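Local coordinates for glutamate racemase (Bacillus anthracis, PDB 2DWU), which belongs to the Asp/Glu/hydantoin racemase family of two-domain alpha/beta enzymes and is modelled here with D-glutamic acid in its pocket, at residues B[8-22]-B[65-77]. Sequence-based numbering, arbitrary orientation. Where two conformers were deposited one is given.
Sequences SVIGVLDSGVGGLTV and LKQFPLKALVVAC. With DGL (D-glutamic acid), chain H.
Leu13 and Val75 lie side by side and point the same way from adjacent parallel strands, with Leu13 CD1 3.9 Å from Val75 CG1. Followed outward, Leu13 first sets CB against Leu65 CD1 at 4.1 Å; a chi1 of 62° places CG between the backbone N and the carbonyl carbon, and the chain then forks, CD1 to Val75 and CD2 to Leu73 CD1. Helix 51-65 closes over this face through Val58, Met61 and Val62. On the same side, where Gly11 has no side chain, Leu70 CD2 and Leu65 CD1 pack against its CA. On the face of Ile10 and Val12, Ile10 CD1 rests on Lys71 CG (3.6 Å), Val12 CG1 on Ala76 CB, and Val22 from helix 20-29 meets Val74 tip to tip. The two strands are neighbours in a six-stranded parallel sheet; helix 51-65 is the helix of the beta-alpha-beta crossover from strand 35-39 to strand 70-75, which passes over strand 9-14. Backbone bonds alternate between the two strands: Gly11 N gives to Ala72 O, Gly11 O takes from Val74 N (2.8 Å), and Leu13 N gives to Val74 O. The pocket lies at their C-terminal ends. Asp14 OD2 accepts from Gly16 N, making an Asx turn, and from Gly19 N at 2.8 Å; the donors come from opposite faces of the carboxylate, fixing its rotation. OD1, 3.1 Å from Cys77 CB, takes a weak bond from the D-glutamic acid N. Ser15 OG donates to ligand OE2 (2.6 Å), while Cys77 SG lies 3.3 Å from the ligand N.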
loop_
_atom_site.group_PDB
_atom_site.type_symbol
_atom_site.label_atom_id
_atom_site.label_comp_id
_atom_site.label_asym_id
_atom_site.label_seq_id
_atom_site.Cartn_x
_atom_site.Cartn_y
_atom_site.Cartn_z
ATOM N N SER B 8 16.215 -7.865 -15.988
ATOM C CA SER B 8 15.375 -8.849 -15.311
ATOM C C SER B 8 13.889 -8.514 -15.407
ATOM O O SER B 8 13.505 -7.356 -15.521
ATOM C CB SER B 8 15.794 -8.994 -13.847
ATOM O OG SER B 8 15.738 -7.760 -13.165
ATOM N N VAL B 9 13.067 -9.554 -15.360
ATOM C CA VAL B 9 11.626 -9.421 -15.473
ATOM C C VAL B 9 10.862 -9.861 -14.237
ATOM O O VAL B 9 11.408 -10.483 -13.346
ATOM C CB VAL B 9 11.110 -10.270 -16.651
ATOM C CG1 VAL B 9 11.891 -9.909 -17.925
ATOM C CG2 VAL B 9 11.284 -11.755 -16.339
ATOM N N ILE B 10 9.594 -9.483 -14.205
ATOM C CA ILE B 10 8.713 -9.897 -13.118
ATOM C C ILE B 10 7.978 -11.137 -13.641
ATOM O O ILE B 10 7.242 -11.045 -14.625
ATOM C CB ILE B 10 7.629 -8.826 -12.818
ATOM C CG1 ILE B 10 8.271 -7.465 -12.497
ATOM C CG2 ILE B 10 6.734 -9.314 -11.707
ATOM C CD1 ILE B 10 9.156 -7.479 -11.307
ATOM N N GLY B 11 8.166 -12.283 -12.988
ATOM C CA GLY B 11 7.436 -13.477 -13.409
ATOM C C GLY B 11 6.053 -13.408 -12.773
ATOM O O GLY B 11 5.947 -13.003 -11.620
ATOM N N VAL B 12 5.008 -13.746 -13.525
ATOM C CA VAL B 12 3.633 -13.737 -12.978
ATOM C C VAL B 12 2.997 -15.075 -13.337
ATOM O O VAL B 12 3.014 -15.475 -14.510
ATOM C CB VAL B 12 2.775 -12.584 -13.589
ATOM C CG1 VAL B 12 1.368 -12.587 -12.962
ATOM C CG2 VAL B 12 3.445 -11.226 -13.346
ATOM N N LEU B 13 2.466 -15.794 -12.346
ATOM C CA LEU B 13 1.813 -17.063 -12.662
ATOM C C LEU B 13 0.369 -17.056 -12.159
ATOM O O LEU B 13 0.024 -16.393 -11.166
ATOM C CB LEU B 13 2.612 -18.262 -12.110
ATOM C CG LEU B 13 2.829 -18.417 -10.604
ATOM C CD1 LEU B 13 1.540 -18.968 -9.914
ATOM C CD2 LEU B 13 3.983 -19.420 -10.375
ATOM N N ASP B 14 -0.473 -17.777 -12.885
ATOM C CA ASP B 14 -1.890 -17.837 -12.564
ATOM C C ASP B 14 -2.438 -19.134 -13.120
ATOM O O ASP B 14 -1.792 -19.791 -13.921
ATOM C CB ASP B 14 -2.606 -16.650 -13.223
ATOM C CG ASP B 14 -4.102 -16.651 -12.920
ATOM O OD1 ASP B 14 -4.459 -16.708 -11.720
ATOM O OD2 ASP B 14 -4.928 -16.620 -13.856
ATOM N N SER B 15 -3.639 -19.498 -12.699
ATOM C CA SER B 15 -4.258 -20.693 -13.219
ATOM C C SER B 15 -4.776 -20.507 -14.649
ATOM O O SER B 15 -5.064 -21.502 -15.312
ATOM C CB SER B 15 -5.419 -21.103 -12.312
ATOM O OG SER B 15 -6.488 -20.163 -12.380
ATOM N N GLY B 16 -4.894 -19.260 -15.128
ATOM C CA GLY B 16 -5.412 -19.028 -16.468
ATOM C C GLY B 16 -5.378 -17.587 -16.929
ATOM O O GLY B 16 -4.304 -16.978 -16.969
ATOM N N VAL B 17 -6.543 -17.046 -17.292
ATOM C CA VAL B 17 -6.651 -15.666 -17.751
ATOM C C VAL B 17 -6.953 -14.680 -16.624
ATOM O O VAL B 17 -6.627 -13.505 -16.729
ATOM C CB VAL B 17 -7.756 -15.483 -18.849
ATOM C CG1 VAL B 17 -7.305 -16.082 -20.158
ATOM C CG2 VAL B 17 -9.075 -16.137 -18.415
ATOM N N GLY B 18 -7.560 -15.162 -15.546
ATOM C CA GLY B 18 -7.919 -14.266 -14.449
ATOM C C GLY B 18 -6.803 -13.344 -14.001
ATOM O O GLY B 18 -7.031 -12.157 -13.706
ATOM N N GLY B 19 -5.603 -13.923 -13.911
ATOM C CA GLY B 19 -4.420 -13.190 -13.499
ATOM C C GLY B 19 -4.134 -11.942 -14.321
ATOM O O GLY B 19 -3.245 -11.156 -13.949
ATOM N N LEU B 20 -4.830 -11.755 -15.454
ATOM C CA LEU B 20 -4.616 -10.545 -16.236
ATOM C C LEU B 20 -5.049 -9.317 -15.435
ATOM O O LEU B 20 -4.601 -8.209 -15.711
ATOM C CB LEU B 20 -5.375 -10.571 -17.573
ATOM C CG LEU B 20 -4.880 -11.567 -18.624
ATOM C CD1 LEU B 20 -5.743 -11.364 -19.905
ATOM C CD2 LEU B 20 -3.383 -11.328 -18.945
ATOM N N THR B 21 -5.924 -9.490 -14.445
ATOM C CA THR B 21 -6.295 -8.329 -13.629
ATOM C C THR B 21 -5.068 -7.856 -12.850
ATOM O O THR B 21 -4.837 -6.636 -12.701
ATOM C CB THR B 21 -7.474 -8.643 -12.645
ATOM O OG1 THR B 21 -7.148 -9.762 -11.812
ATOM C CG2 THR B 21 -8.708 -9.005 -13.426
ATOM N N VAL B 22 -4.267 -8.813 -12.364
ATOM C CA VAL B 22 -3.056 -8.511 -11.621
ATOM C C VAL B 22 -1.988 -7.944 -12.571
ATOM O O VAL B 22 -1.328 -6.959 -12.283
ATOM C CB VAL B 22 -2.517 -9.771 -10.918
ATOM C CG1 VAL B 22 -1.242 -9.453 -10.156
ATOM C CG2 VAL B 22 -3.562 -10.302 -9.958
ATOM N N LEU B 65 9.048 -20.433 -15.679
ATOM C CA LEU B 65 9.482 -19.048 -15.515
ATOM C C LEU B 65 10.973 -18.904 -15.223
ATOM O O LEU B 65 11.573 -17.875 -15.539
ATOM C CB LEU B 65 8.654 -18.368 -14.408
ATOM C CG LEU B 65 7.181 -18.146 -14.771
ATOM C CD1 LEU B 65 6.421 -17.582 -13.545
ATOM C CD2 LEU B 65 7.058 -17.182 -15.961
ATOM N N LYS B 66 11.572 -19.940 -14.646
ATOM C CA LYS B 66 12.992 -19.899 -14.304
ATOM C C LYS B 66 13.888 -19.837 -15.530
ATOM O O LYS B 66 15.093 -19.595 -15.413
ATOM C CB LYS B 66 13.363 -21.102 -13.439
ATOM C CG LYS B 66 13.112 -20.888 -11.975
ATOM C CD LYS B 66 13.306 -22.184 -11.199
ATOM C CE LYS B 66 13.455 -21.896 -9.723
ATOM N NZ LYS B 66 14.710 -21.124 -9.454
ATOM N N GLN B 67 13.306 -20.049 -16.705
ATOM C CA GLN B 67 14.067 -19.988 -17.944
ATOM C C GLN B 67 14.350 -18.524 -18.289
ATOM O O GLN B 67 15.188 -18.221 -19.147
ATOM C CB GLN B 67 13.283 -20.675 -19.063
ATOM C CG GLN B 67 12.958 -22.135 -18.729
ATOM C CD GLN B 67 12.139 -22.821 -19.816
ATOM O OE1 GLN B 67 10.984 -22.464 -20.063
ATOM N NE2 GLN B 67 12.744 -23.808 -20.483
ATOM N N PHE B 68 13.649 -17.620 -17.604
ATOM C CA PHE B 68 13.807 -16.183 -17.812
ATOM C C PHE B 68 14.552 -15.552 -16.654
ATOM O O PHE B 68 14.614 -16.119 -15.557
ATOM C CB PHE B 68 12.440 -15.502 -17.929
ATOM C CG PHE B 68 11.592 -16.038 -19.032
ATOM C CD1 PHE B 68 10.773 -17.135 -18.818
ATOM C CD2 PHE B 68 11.605 -15.444 -20.291
ATOM C CE1 PHE B 68 9.974 -17.636 -19.835
ATOM C CE2 PHE B 68 10.809 -15.936 -21.320
ATOM C CZ PHE B 68 9.987 -17.041 -21.085
ATOM N N PRO B 69 15.155 -14.366 -16.877
ATOM C CA PRO B 69 15.871 -13.739 -15.761
ATOM C C PRO B 69 14.892 -13.077 -14.786
ATOM O O PRO B 69 14.592 -11.901 -14.928
ATOM C CB PRO B 69 16.769 -12.712 -16.451
ATOM C CG PRO B 69 15.959 -12.300 -17.647
ATOM C CD PRO B 69 15.279 -13.582 -18.120
ATOM N N LEU B 70 14.412 -13.824 -13.794
ATOM C CA LEU B 70 13.450 -13.265 -12.840
ATOM C C LEU B 70 14.048 -12.424 -11.729
ATOM O O LEU B 70 15.017 -12.838 -11.078
ATOM C CB LEU B 70 12.653 -14.390 -12.152
ATOM C CG LEU B 70 12.011 -15.443 -13.054
ATOM C CD1 LEU B 70 11.272 -16.499 -12.213
ATOM C CD2 LEU B 70 11.062 -14.750 -14.013
ATOM N N LYS B 71 13.461 -11.260 -11.484
ATOM C CA LYS B 71 13.916 -10.437 -10.372
ATOM C C LYS B 71 12.940 -10.648 -9.213
ATOM O O LYS B 71 13.271 -10.414 -8.057
ATOM C CB LYS B 71 13.992 -8.937 -10.740
ATOM C CG LYS B 71 12.666 -8.210 -10.914
ATOM C CD LYS B 71 12.802 -6.649 -10.829
ATOM C CE LYS B 71 13.567 -6.040 -11.990
ATOM N NZ LYS B 71 13.461 -4.548 -12.013
ATOM N N ALA B 72 11.733 -11.121 -9.538
ATOM C CA ALA B 72 10.697 -11.366 -8.533
ATOM C C ALA B 72 9.607 -12.229 -9.158
ATOM O O ALA B 72 9.487 -12.286 -10.375
ATOM C CB ALA B 72 10.090 -10.027 -8.056
ATOM N N LEU B 73 8.811 -12.889 -8.313
ATOM C CA LEU B 73 7.724 -13.743 -8.762
ATOM C C LEU B 73 6.429 -13.279 -8.096
ATOM O O LEU B 73 6.393 -13.066 -6.884
ATOM C CB LEU B 73 7.994 -15.208 -8.355
ATOM C CG LEU B 73 6.812 -16.161 -8.624
ATOM C CD1 LEU B 73 6.509 -16.229 -10.136
ATOM C CD2 LEU B 73 7.168 -17.531 -8.070
ATOM N N VAL B 74 5.381 -13.116 -8.899
ATOM C CA VAL B 74 4.056 -12.758 -8.361
ATOM C C VAL B 74 3.122 -13.950 -8.607
ATOM O O VAL B 74 2.988 -14.443 -9.743
ATOM C CB VAL B 74 3.464 -11.526 -9.064
ATOM C CG1 VAL B 74 2.011 -11.280 -8.579
ATOM C CG2 VAL B 74 4.329 -10.295 -8.754
ATOM N N VAL B 75 2.505 -14.427 -7.524
ATOM C CA VAL B 75 1.528 -15.519 -7.609
ATOM C C VAL B 75 0.232 -14.731 -7.688
ATOM O O VAL B 75 -0.311 -14.261 -6.701
ATOM C CB VAL B 75 1.549 -16.411 -6.342
ATOM C CG1 VAL B 75 0.494 -17.540 -6.478
ATOM C CG2 VAL B 75 2.907 -17.027 -6.207
ATOM N N ALA B 76 -0.228 -14.555 -8.912
ATOM C CA ALA B 76 -1.419 -13.763 -9.163
ATOM C C ALA B 76 -2.731 -14.444 -8.782
ATOM O O ALA B 76 -3.764 -13.774 -8.577
ATOM C CB ALA B 76 -1.446 -13.370 -10.652
ATOM N N CYS B 77 -2.694 -15.766 -8.718
ATOM C CA CYS B 77 -3.871 -16.581 -8.407
ATOM C C CYS B 77 -4.043 -16.722 -6.895
ATOM O O CYS B 77 -3.130 -17.185 -6.228
ATOM C CB CYS B 77 -3.665 -17.962 -9.038
ATOM S SG CYS B 77 -4.982 -19.140 -8.737
HETATM N N DGL H . -7.339 -17.546 -10.484
HETATM C CA DGL H . -8.226 -18.230 -9.491
HETATM C C DGL H . -8.180 -17.515 -8.186
HETATM O O DGL H . -8.564 -18.033 -7.145
HETATM C CB DGL H . -9.678 -18.269 -10.017
HETATM C CG DGL H . -9.763 -19.400 -11.070
HETATM C CD DGL H . -9.481 -20.762 -10.585
HETATM O OE1 DGL H . -10.238 -21.397 -9.848
HETATM O OE2 DGL H . -8.340 -21.281 -10.974
HETATM O OXT DGL H . -7.699 -16.302 -8.191
#